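Local coordinates for uncharacterized protein (Exiguobacterium sibiricum, PDB 3B77) that is of unknown function but carries a bacterial pleckstrin-homology domain joined to a helical region that probably mediates oligomerisation, at residues A[33-37]-A[38-42]; A[165-168]-A[169-173]. All coordinates share one frame; numbering follows the deposited sequence.

Contact 1 (A[33-37]-A[38-42])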
loop_
_atom_site.group_PDB
_atom_site.type_symbol
_atom_site.label_atom_id
_atom_site.label_comp_id
_atom_site.label_asym_id
_atom_site.label_seq_id
_atom_site.Cartn_x
_atom_site.Cartn_y
_atom_site.Cartn_z
ATOM N N LEU A 33 41.945 18.528 -45.121
ATOM C CA LEU A 33 42.560 17.247 -45.421
ATOM C C LEU A 33 44.015 17.310 -44.998
ATOM O O LEU A 33 44.701 18.317 -45.220
ATOM C CB LEU A 33 42.403 16.905 -46.902
ATOM C CG LEU A 33 42.923 15.576 -47.468
ATOM C CD1 LEU A 33 42.378 14.349 -46.791
ATOM C CD2 LEU A 33 42.558 15.530 -48.909
ATOM N N ILE A 34 44.444 16.257 -44.316
ATOM C CA ILE A 34 45.808 16.089 -43.865
ATOM C C ILE A 34 46.228 14.753 -44.433
ATOM O O ILE A 34 45.565 13.725 -44.212
ATOM C CB ILE A 34 45.913 16.021 -42.338
ATOM C CG1 ILE A 34 45.515 17.363 -41.709
ATOM C CG2 ILE A 34 47.333 15.604 -41.925
ATOM C CD1 ILE A 34 45.359 17.326 -40.209
ATOM N N LYS A 35 47.296 14.781 -45.219
ATOM C CA LYS A 35 47.806 13.581 -45.836
ATOM C C LYS A 35 49.207 13.311 -45.309
ATOM O O LYS A 35 50.052 14.184 -45.282
ATOM C CB LYS A 35 47.801 13.707 -47.368
ATOM C CG LYS A 35 47.913 12.347 -48.105
ATOM C CD LYS A 35 48.127 12.502 -49.624
ATOM C CE LYS A 35 46.912 13.110 -50.352
ATOM N NZ LYS A 35 47.196 13.378 -51.814
ATOM N N SER A 36 49.398 12.094 -44.840
ATOM C CA SER A 36 50.680 11.575 -44.445
ATOM C C SER A 36 51.035 10.397 -45.374
ATOM O O SER A 36 50.262 9.984 -46.257
ATOM C CB SER A 36 50.631 11.147 -42.978
ATOM O OG SER A 36 51.082 9.813 -42.768
ATOM N N LYS A 37 52.233 9.876 -45.177
ATOM C CA LYS A 37 52.732 8.735 -45.929
ATOM C C LYS A 37 51.860 7.511 -45.703
ATOM O O LYS A 37 51.678 6.707 -46.612
ATOM C CB LYS A 37 54.175 8.447 -45.479
ATOM C CG LYS A 37 54.850 7.202 -46.051
ATOM C CD LYS A 37 56.298 7.077 -45.546
ATOM C CE LYS A 37 57.205 8.227 -46.044
ATOM N NZ LYS A 37 58.672 8.015 -45.781
ATOM N N THR A 38 51.323 7.382 -44.492
ATOM C CA THR A 38 50.554 6.211 -44.081
ATOM C C THR A 38 49.046 6.449 -43.893
ATOM O O THR A 38 48.257 5.520 -43.983
ATOM C CB THR A 38 51.146 5.617 -42.759
ATOM O OG1 THR A 38 51.408 6.667 -41.817
ATOM C CG2 THR A 38 52.449 4.893 -43.034
ATOM N N ASP A 39 48.643 7.682 -43.625
ATOM C CA ASP A 39 47.240 7.981 -43.350
ATOM C C ASP A 39 46.722 9.150 -44.167
ATOM O O ASP A 39 47.495 9.922 -44.718
ATOM C CB ASP A 39 47.049 8.297 -41.861
ATOM C CG ASP A 39 47.406 7.135 -40.959
ATOM O OD1 ASP A 39 48.613 6.957 -40.696
ATOM O OD2 ASP A 39 46.490 6.428 -40.486
ATOM N N GLU A 40 45.398 9.263 -44.227
ATOM C CA GLU A 40 44.722 10.386 -44.861
ATOM C C GLU A 40 43.503 10.749 -43.993
ATOM O O GLU A 40 42.636 9.910 -43.766
ATOM C CB GLU A 40 44.304 9.995 -46.259
ATOM C CG GLU A 40 44.185 11.166 -47.199
ATOM C CD GLU A 40 44.180 10.771 -48.677
ATOM O OE1 GLU A 40 45.102 10.053 -49.117
ATOM O OE2 GLU A 40 43.273 11.218 -49.405
ATOM N N TYR A 41 43.480 11.975 -43.467
ATOM C CA TYR A 41 42.446 12.419 -42.534
ATOM C C TYR A 41 41.584 13.478 -43.205
ATOM O O TYR A 41 42.010 14.601 -43.392
ATOM C CB TYR A 41 43.087 12.996 -41.276
ATOM C CG TYR A 41 44.002 12.046 -40.566
ATOM C CD1 TYR A 41 43.523 11.160 -39.632
ATOM C CD2 TYR A 41 45.359 12.050 -40.819
ATOM C CE1 TYR A 41 44.363 10.302 -38.970
ATOM C CE2 TYR A 41 46.221 11.191 -40.166
ATOM C CZ TYR A 41 45.717 10.323 -39.240
ATOM O OH TYR A 41 46.547 9.460 -38.581
ATOM N N CYS A 42 40.354 13.128 -43.528
ATOM C CA CYS A 42 39.484 13.992 -44.312
ATOM C C CYS A 42 38.337 14.465 -43.459
ATOM O O CYS A 42 37.550 13.657 -43.010
ATOM C CB CYS A 42 38.967 13.171 -45.486
ATOM S SG CYS A 42 37.953 14.003 -46.660
#

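Contact 2 (A[165-168]-A[169-173])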
loop_
_atom_site.group_PDB
_atom_site.type_symbol
_atom_site.label_atom_id
_atom_site.label_comp_id
_atom_site.label_asym_id
_atom_site.label_seq_id
_atom_site.Cartn_x
_atom_site.Cartn_y
_atom_site.Cartn_z
ATOM N N GLN A 165 0.880 11.040 -31.492
ATOM C CA GLN A 165 1.631 11.797 -32.487
ATOM C C GLN A 165 2.440 12.895 -31.810
ATOM O O GLN A 165 3.665 12.881 -31.898
ATOM C CB GLN A 165 0.726 12.427 -33.569
ATOM C CG GLN A 165 1.583 12.816 -34.799
ATOM C CD GLN A 165 2.148 11.590 -35.519
ATOM O OE1 GLN A 165 1.378 10.748 -36.016
ATOM N NE2 GLN A 165 3.486 11.448 -35.532
ATOM N N GLU A 166 1.761 13.824 -31.111
ATOM C CA GLU A 166 2.483 14.856 -30.339
ATOM C C GLU A 166 3.701 14.237 -29.621
ATOM O O GLU A 166 4.817 14.689 -29.770
ATOM C CB GLU A 166 1.593 15.538 -29.315
ATOM C CG GLU A 166 0.530 16.447 -29.901
ATOM C CD GLU A 166 1.044 17.418 -30.945
ATOM O OE1 GLU A 166 2.189 17.933 -30.884
ATOM O OE2 GLU A 166 0.269 17.633 -31.865
ATOM N N SER A 167 3.516 13.194 -28.853
ATOM C CA SER A 167 4.693 12.619 -28.170
ATOM C C SER A 167 5.776 12.255 -29.178
ATOM O O SER A 167 6.929 12.656 -29.023
ATOM C CB SER A 167 4.279 11.426 -27.315
ATOM O OG SER A 167 5.399 10.770 -26.796
ATOM N N PHE A 168 5.399 11.554 -30.247
ATOM C CA PHE A 168 6.333 11.168 -31.282
ATOM C C PHE A 168 7.071 12.342 -31.875
ATOM O O PHE A 168 8.310 12.328 -31.951
ATOM C CB PHE A 168 5.656 10.354 -32.411
ATOM C CG PHE A 168 6.655 9.728 -33.372
ATOM C CD1 PHE A 168 7.501 8.731 -32.934
ATOM C CD2 PHE A 168 6.773 10.174 -34.671
ATOM C CE1 PHE A 168 8.450 8.188 -33.793
ATOM C CE2 PHE A 168 7.668 9.649 -35.520
ATOM C CZ PHE A 168 8.530 8.659 -35.096
ATOM N N ASP A 169 6.329 13.352 -32.301
ATOM C CA ASP A 169 6.939 14.550 -32.856
ATOM C C ASP A 169 7.944 15.230 -31.937
ATOM O O ASP A 169 8.947 15.742 -32.401
ATOM C CB ASP A 169 5.860 15.583 -33.227
ATOM C CG ASP A 169 5.036 15.148 -34.443
ATOM O OD1 ASP A 169 5.580 14.285 -35.219
ATOM O OD2 ASP A 169 3.884 15.682 -34.649
ATOM N N TRP A 170 7.606 15.335 -30.670
ATOM C CA TRP A 170 8.475 15.934 -29.708
ATOM C C TRP A 170 9.757 15.058 -29.571
ATOM O O TRP A 170 10.864 15.546 -29.698
ATOM C CB TRP A 170 7.722 16.027 -28.378
ATOM C CG TRP A 170 8.528 16.592 -27.262
ATOM C CD1 TRP A 170 9.371 15.915 -26.471
ATOM C CD2 TRP A 170 8.591 17.962 -26.844
ATOM N NE1 TRP A 170 9.963 16.754 -25.571
ATOM C CE2 TRP A 170 9.495 18.020 -25.759
ATOM C CE3 TRP A 170 7.977 19.137 -27.277
ATOM C CZ2 TRP A 170 9.834 19.217 -25.117
ATOM C CZ3 TRP A 170 8.283 20.329 -26.623
ATOM C CH2 TRP A 170 9.217 20.364 -25.568
ATOM N N LEU A 171 9.612 13.760 -29.388
ATOM C CA LEU A 171 10.812 12.937 -29.176
ATOM C C LEU A 171 11.701 13.028 -30.408
ATOM O O LEU A 171 12.932 13.124 -30.310
ATOM C CB LEU A 171 10.445 11.471 -28.887
ATOM C CG LEU A 171 9.795 11.191 -27.551
ATOM C CD1 LEU A 171 9.636 9.658 -27.277
ATOM C CD2 LEU A 171 10.693 11.774 -26.497
ATOM N N GLN A 172 11.034 13.085 -31.566
ATOM C CA GLN A 172 11.720 13.044 -32.827
ATOM C C GLN A 172 12.344 14.370 -33.185
ATOM O O GLN A 172 13.510 14.434 -33.577
ATOM C CB GLN A 172 10.736 12.669 -33.912
ATOM C CG GLN A 172 11.428 12.525 -35.233
ATOM C CD GLN A 172 10.483 12.612 -36.342
ATOM O OE1 GLN A 172 9.628 13.531 -36.347
ATOM N NE2 GLN A 172 10.618 11.682 -37.341
ATOM N N GLY A 173 11.542 15.424 -33.115
ATOM C CA GLY A 173 12.017 16.776 -33.409
ATOM C C GLY A 173 13.256 17.059 -32.597
ATOM O O GLY A 173 14.238 17.495 -33.115
HETATM O O HOH W 1 3.817 18.209 -33.358
#

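Contact 1 (A[33-37]-A[38-42])
Ile-34 and Tyr-41 face each other as an antiparallel hydrogen-bonded pair, joined by two backbone bonds: Tyr-41 N gives to Ile-34 O at 2.8 Å, nearly straight at 177°, and Ile-34 N gives to Tyr-41 O at 3.1 Å. The non-hydrogen-bonded pairs Leu-33 with Cys-42 and Lys-35 with Glu-40 flank it. Nearer the turn, Ser-36 N donates to Asp-39 O.

At the tip, Ser-36 OG accepts the backbone NH of Thr-38 (3.0 Å) and, weakly, that of Asp-39. A serine suits this place: its short hydroxyl reaches forward to the NH two residues on, an ST turn. Thr-38 OG1 lies near both Ser-36 OG and Asp-39 OD1, while Asp-39 OD2 bonds His-50. These residues close a tight beta hairpin between strands 30-35 and 39-44 of the bacterial PH domain, whose sheet continues through strand 47-52.

Apolar and mixed packing divides between the two faces. On one, Leu-33 CD1 lies 3.8 Å from Cys-42 CB and 3.7 Å from Glu-40 CG; Leu-33 CG stands anti to its own backbone N (chi1 -178°), which swings the branch toward the partner strand. Lys-35 and Glu-40 run side by side, methylenes against carboxylate: Lys-35 CE is 3.8 Å from Glu-40 OE1, but NZ stays too far for a salt bridge, and Glu-40 OE2 instead takes the NH of Ala-18. On the other, branched Ile-34 brings CG2 to 4.2 Å from Tyr-41 CD2; the flat tyrosine ring stacks on His-50, and both residues pack against strand 97-104 of the second PH sheet.

Contact 2 (A[165-168]-A[169-173])
Asp-169 and Gln-165 lie one helical turn apart, tied by the backbone bond from Asp-169 N to Gln-165 O (2.7 Å). Their side chains meet obliquely, with amide and carboxylate planes 32° apart. A bend at chi2 (67°) turns the glutamine's end toward the aspartate, bringing NE2 to 3.5 Å from Asp-169 OD1.

This is the looser side of helix 156-178, where the residues are partly exposed and polar groups fit. One water donates to both Glu-166 OE1 (3.0 Å) and Asp-169 OD2 (2.8 Å), bridging two carboxylates whose like charges would otherwise probably disfavour their closeness. Replacing Asp-169 with an alanine would probably leave this water without its second acceptor and the Gln-165 amide freer to turn.

The tighter side holds Phe-168, Ser-167, Leu-171 and Trp-170. Regular i to i+4 alpha-helical bonds run beneath them, such as Leu-171 N to Ser-167 O at 2.9 Å. The Phe-168 ring is set obliquely to the Gln-172 amide, planes 46° apart, with CE2 4.0 Å from NE2. Large and apolar, Phe-168 suits a subunit interface, meeting His-174 of the second subunit edge-to-face, while small Ser-167 bonds through OG to Ser-138 of that subunit.

Glu-166 touches Lys-161 of the third subunit, and Trp-170 touches Ser-164 there. Within the chain, Leu-171 and Trp-170 pack on Leu-139 of helix 108-146 and the indole NE1 donates a hydrogen bond to Ala-135 O, so the segment is wedged between its own long helix and two neighbouring subunits, consistent with an oligomerisation region.

Overall arrangement
Contact 1 comes first along the chain, in a hairpin of the first antiparallel sheet of the PH domain; contact 2 follows much later, within helix 156-178 of the YvbH-like oligomerisation region. Their centres are 41 Å apart, their nearest atoms about 26 Å, and they lie on opposite sides of the chain's centre. They share neither sheet nor helix, but the long helix 108-146 comes between them in sequence and packs against the segment of contact 2. No other chain of the assembly touches contact 1, whereas contact 2 meets two. This division is consistent with the helical region taking part in subunit association, while the hairpin is internal to the PH domain.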